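Local coordinates for protein beta-galactosidase/beta-glucuronidase (Faecalibacterium prausnitzii L2-6, PDB 6MVF) that binds flavin mononucleotide and is a beta-glucuronidase of glycoside hydrolase family 2 from a human gut bacterium, probably hydrolysing beta-glucuronides, at residues 614-619 / 627-632; 596-601 / 636-641. All blocks are in the same frame, centred on the assembly; numbering follows the deposited sequence.

Contact 1: residues 614-619 / 627-632; sequences KEVGTQ and FDVALD
Phe627 meets Gln619 and Gly617 at one end of this contact. The Gln619 amide nitrogen NE2 sits over one face of the Phe627 ring, 3.5 Å above its plane and offset toward the rim. The amide and ring planes are tilted 36° apart. Gln619 NE2 also donates to the carbonyl of Lys626, which holds the amide near the ring. With CG anti to the carbonyl carbon (chi1 -59°), the Phe627 ring comes to lie against both the Gln619 amide and Gly617 O. Its CE2 atom reaches Gly617 O at 3.3 Å, from an oblique direction. Asp628 takes part through its backbone: its O lies 3.8 Å from Val616 CG1. The same Val616 methyl packs on Val629 CG2 at 3.8 Å, and the two valine side chains cross at about a right angle. At the far end, Asp632 OD2 forms a salt bridge with Lys614 NZ at 3.0 Å, through the syn lone pair of OD2. A weak second bond runs from Lys614 NZ to Asp632 OD1. The lysine chain bends at chi3 (-104°) to bring its amine to the carboxylate. Asp632 OD2 also accepts from Asn612 ND2. With an alanine in place of Asp632, the Lys614 amine and the Asn612 amide would probably lose this acceptor, and the lysine end would be free to turn. No backbone hydrogen bond joins the two segments; their strands belong to different sheets of a beta sandwich. Side chains therefore carry most of this contact: apolar and amide packing around buried Phe627 and Val629, and a salt bridge at exposed Lys614.

Contact 2: residues 596-601 / 636-641; sequences TEVKVY and NVLMAV
Strands 596-601 and 636-641 run in roughly the same direction, in the two facing sheets of a beta sandwich. They draw together toward their C-terminal ends. The CA atoms of Val598 and Leu638 are 8.5 Å apart, and those of Val600 and Ala640 are 7.5 Å apart. No hydrogen bond crosses between them. The backbone of 596-601 bonds instead to its sheet neighbours, including Phe627 and Ala584. Two pairs of apolar side chains fill the interface. Val598 CG2 meets Leu638 CD1 at 4.2 Å, and the two side chains cross obliquely. In Leu638, chi1 (-77°) and chi2 (-61°) together carry the CD1 branch to the valine. In the second pair, both methyls of Val600 face the single methyl of Ala640. CG2 of Val600 is the nearer, 3.9 Å from Ala640 CB, and CG1 of Val600 follows at 4.2 Å. The small alanine sits where the two backbones come nearer. Ile583 touches Val598, Val600 and Ala640, and Leu609 adds to the packing on Val598. The outer face of 636-641 differs: Val637 and Met639 pack on Tyr239 and Pro241 of the second subunit. All four residues that touch are buried and apolar. The two sheets are therefore held here by dispersion and the exclusion of water, with no polar bond to fix their register.

Overall arrangement
Both contacts join the same two sheets of the beta sandwich that follows the TIM barrel, far from the FMN pocket. Contact 2 lies in its buried interior. Contact 1 lies about 8 Å away, centre to centre, on a partly exposed flank. It mixes apolar, amide and charged groups. Strands 624-629 and 596-602 are neighbours in one sheet, so the backbone bonds between Phe627 and Val598 and between Val629 and Thr596 tie the contacts together. Strands 635-641 and 614-620 share the other sheet. Leu631 also packs against Thr596 and Asn636. In sequence, contact 1 is nested within the loop that contact 2 closes.

Contact 1: residues 614-619 / 627-632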
# COMPACT_ATOMS: atom_id res chain seq x y z
N LYS A 614 0.37 -45.95 14.10
CA LYS A 614 1.03 -46.82 15.07
C LYS A 614 2.41 -46.25 15.41
O LYS A 614 3.17 -45.86 14.52
CB LYS A 614 1.15 -48.24 14.52
CG LYS A 614 -0.17 -48.78 13.96
CD LYS A 614 0.03 -50.07 13.16
CE LYS A 614 -0.04 -49.83 11.64
NZ LYS A 614 0.21 -51.08 10.85
N GLU A 615 2.73 -46.21 16.70
CA GLU A 615 4.01 -45.66 17.12
C GLU A 615 5.15 -46.57 16.68
O GLU A 615 5.16 -47.76 16.99
CB GLU A 615 4.06 -45.46 18.62
CG GLU A 615 5.43 -44.99 19.10
CD GLU A 615 5.50 -44.84 20.60
OE1 GLU A 615 4.43 -44.88 21.24
OE2 GLU A 615 6.62 -44.70 21.14
N VAL A 616 6.11 -46.01 15.95
CA VAL A 616 7.30 -46.75 15.56
C VAL A 616 8.32 -46.74 16.68
O VAL A 616 8.92 -47.77 17.00
CB VAL A 616 7.87 -46.18 14.26
CG1 VAL A 616 9.20 -46.85 13.91
CG2 VAL A 616 6.86 -46.33 13.13
N GLY A 617 8.54 -45.58 17.31
CA GLY A 617 9.42 -45.50 18.46
C GLY A 617 9.62 -44.07 18.90
O GLY A 617 9.26 -43.12 18.21
N THR A 618 10.23 -43.94 20.08
CA THR A 618 10.61 -42.65 20.63
C THR A 618 12.11 -42.63 20.85
O THR A 618 12.67 -43.57 21.42
CB THR A 618 9.87 -42.38 21.94
OG1 THR A 618 8.47 -42.45 21.70
CG2 THR A 618 10.22 -41.00 22.49
N GLN A 619 12.76 -41.56 20.40
CA GLN A 619 14.19 -41.39 20.61
C GLN A 619 14.48 -40.04 21.23
O GLN A 619 13.81 -39.04 20.93
CB GLN A 619 14.96 -41.52 19.31
CG GLN A 619 15.32 -42.94 18.94
CD GLN A 619 15.93 -43.00 17.57
OE1 GLN A 619 16.88 -42.26 17.26
NE2 GLN A 619 15.36 -43.84 16.70
N PHE A 627 15.07 -43.79 12.51
CA PHE A 627 14.13 -44.84 12.87
C PHE A 627 14.12 -45.91 11.79
O PHE A 627 14.18 -45.60 10.59
CB PHE A 627 12.70 -44.30 13.04
CG PHE A 627 12.56 -43.22 14.08
CD1 PHE A 627 12.90 -41.90 13.78
CD2 PHE A 627 12.08 -43.53 15.35
CE1 PHE A 627 12.77 -40.90 14.73
CE2 PHE A 627 11.94 -42.53 16.31
CZ PHE A 627 12.28 -41.21 15.99
N ASP A 628 14.06 -47.17 12.20
CA ASP A 628 13.90 -48.27 11.25
C ASP A 628 12.43 -48.62 11.20
O ASP A 628 11.85 -49.03 12.21
CB ASP A 628 14.73 -49.49 11.66
CG ASP A 628 16.10 -49.49 11.02
OD1 ASP A 628 16.16 -49.54 9.76
OD2 ASP A 628 17.11 -49.41 11.78
N VAL A 629 11.82 -48.45 10.03
CA VAL A 629 10.37 -48.54 9.91
C VAL A 629 10.01 -49.67 8.96
O VAL A 629 10.51 -49.71 7.83
CB VAL A 629 9.76 -47.20 9.44
CG1 VAL A 629 8.23 -47.32 9.37
CG2 VAL A 629 10.24 -46.02 10.34
N ALA A 630 9.15 -50.57 9.42
CA ALA A 630 8.52 -51.58 8.56
C ALA A 630 7.26 -50.96 7.98
O ALA A 630 6.20 -50.98 8.59
CB ALA A 630 8.20 -52.85 9.33
N LEU A 631 7.40 -50.40 6.78
CA LEU A 631 6.25 -49.82 6.10
C LEU A 631 5.19 -50.89 5.87
O LEU A 631 5.50 -52.05 5.59
CB LEU A 631 6.70 -49.21 4.77
CG LEU A 631 7.70 -48.06 4.85
CD1 LEU A 631 8.12 -47.69 3.45
CD2 LEU A 631 7.12 -46.83 5.56
N ASP A 632 3.93 -50.49 6.02
CA ASP A 632 2.80 -51.28 5.56
C ASP A 632 2.77 -51.33 4.04
O ASP A 632 3.32 -50.47 3.35
CB ASP A 632 1.49 -50.70 6.05
CG ASP A 632 1.35 -50.76 7.54
OD1 ASP A 632 2.09 -51.55 8.17
OD2 ASP A 632 0.48 -50.03 8.08

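Contact 2: residues 596-601 / 636-641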
# COMPACT_ATOMS: atom_id res chain seq x y z
N THR A 596 12.85 -49.58 6.07
CA THR A 596 13.54 -48.43 5.52
C THR A 596 13.84 -47.46 6.65
O THR A 596 13.11 -47.40 7.65
CB THR A 596 12.70 -47.75 4.41
OG1 THR A 596 13.41 -46.64 3.87
CG2 THR A 596 11.34 -47.28 4.95
N GLU A 597 14.93 -46.71 6.52
CA GLU A 597 15.28 -45.71 7.52
C GLU A 597 14.55 -44.40 7.25
O GLU A 597 14.68 -43.81 6.17
CB GLU A 597 16.79 -45.47 7.58
CG GLU A 597 17.14 -44.27 8.46
CD GLU A 597 18.64 -44.00 8.56
OE1 GLU A 597 19.10 -42.96 8.04
OE2 GLU A 597 19.36 -44.85 9.15
N VAL A 598 13.79 -43.95 8.24
CA VAL A 598 13.11 -42.66 8.21
C VAL A 598 13.87 -41.72 9.14
O VAL A 598 13.86 -41.91 10.36
CB VAL A 598 11.64 -42.78 8.62
CG1 VAL A 598 11.01 -41.43 8.69
CG2 VAL A 598 10.88 -43.70 7.65
N LYS A 599 14.54 -40.73 8.57
CA LYS A 599 15.36 -39.84 9.37
C LYS A 599 14.59 -38.56 9.69
O LYS A 599 13.86 -38.04 8.84
CB LYS A 599 16.65 -39.50 8.64
CG LYS A 599 17.77 -39.06 9.54
CD LYS A 599 18.91 -38.51 8.72
CE LYS A 599 19.17 -39.35 7.49
NZ LYS A 599 20.64 -39.46 7.29
N VAL A 600 14.73 -38.08 10.93
CA VAL A 600 14.11 -36.83 11.37
C VAL A 600 15.19 -35.88 11.89
O VAL A 600 16.09 -36.28 12.65
CB VAL A 600 13.02 -37.07 12.44
CG1 VAL A 600 12.41 -35.76 12.83
CG2 VAL A 600 11.95 -37.99 11.93
N TYR A 601 15.09 -34.62 11.48
CA TYR A 601 15.87 -33.53 12.03
C TYR A 601 14.98 -32.66 12.91
O TYR A 601 13.84 -32.37 12.55
CB TYR A 601 16.46 -32.67 10.91
CG TYR A 601 17.26 -33.46 9.91
CD1 TYR A 601 18.18 -34.41 10.34
CD2 TYR A 601 17.10 -33.27 8.55
CE1 TYR A 601 18.93 -35.13 9.45
CE2 TYR A 601 17.85 -34.00 7.63
CZ TYR A 601 18.77 -34.93 8.10
OH TYR A 601 19.53 -35.66 7.23
N ASN A 636 1.86 -45.00 3.25
CA ASN A 636 2.16 -44.89 4.67
C ASN A 636 2.21 -43.43 5.06
O ASN A 636 2.94 -42.65 4.45
CB ASN A 636 3.50 -45.54 5.02
CG ASN A 636 3.51 -47.04 4.77
OD1 ASN A 636 3.30 -47.85 5.68
ND2 ASN A 636 3.76 -47.43 3.53
N VAL A 637 1.46 -43.07 6.09
CA VAL A 637 1.56 -41.75 6.69
C VAL A 637 2.67 -41.80 7.74
O VAL A 637 2.57 -42.55 8.71
CB VAL A 637 0.23 -41.31 7.32
CG1 VAL A 637 0.43 -40.06 8.18
CG2 VAL A 637 -0.79 -41.08 6.24
N LEU A 638 3.73 -41.01 7.55
CA LEU A 638 4.78 -40.87 8.55
C LEU A 638 4.58 -39.55 9.26
O LEU A 638 4.57 -38.48 8.63
CB LEU A 638 6.17 -40.96 7.92
CG LEU A 638 6.75 -42.34 7.53
CD1 LEU A 638 6.87 -43.24 8.73
CD2 LEU A 638 5.89 -43.00 6.48
N MET A 639 4.37 -39.62 10.57
CA MET A 639 4.19 -38.43 11.39
C MET A 639 5.22 -38.41 12.50
O MET A 639 5.30 -39.35 13.30
CB MET A 639 2.77 -38.36 11.97
CG MET A 639 2.58 -37.09 12.79
SD MET A 639 0.91 -36.90 13.39
CE MET A 639 0.77 -38.25 14.55
N ALA A 640 6.01 -37.34 12.56
CA ALA A 640 7.00 -37.15 13.61
C ALA A 640 6.49 -36.07 14.55
O ALA A 640 6.14 -34.97 14.11
CB ALA A 640 8.37 -36.79 13.04
N VAL A 641 6.41 -36.40 15.84
CA VAL A 641 5.92 -35.52 16.89
C VAL A 641 7.11 -35.14 17.76
O VAL A 641 7.66 -35.98 18.49
CB VAL A 641 4.83 -36.19 17.73
CG1 VAL A 641 4.41 -35.28 18.87
CG2 VAL A 641 3.63 -36.54 16.86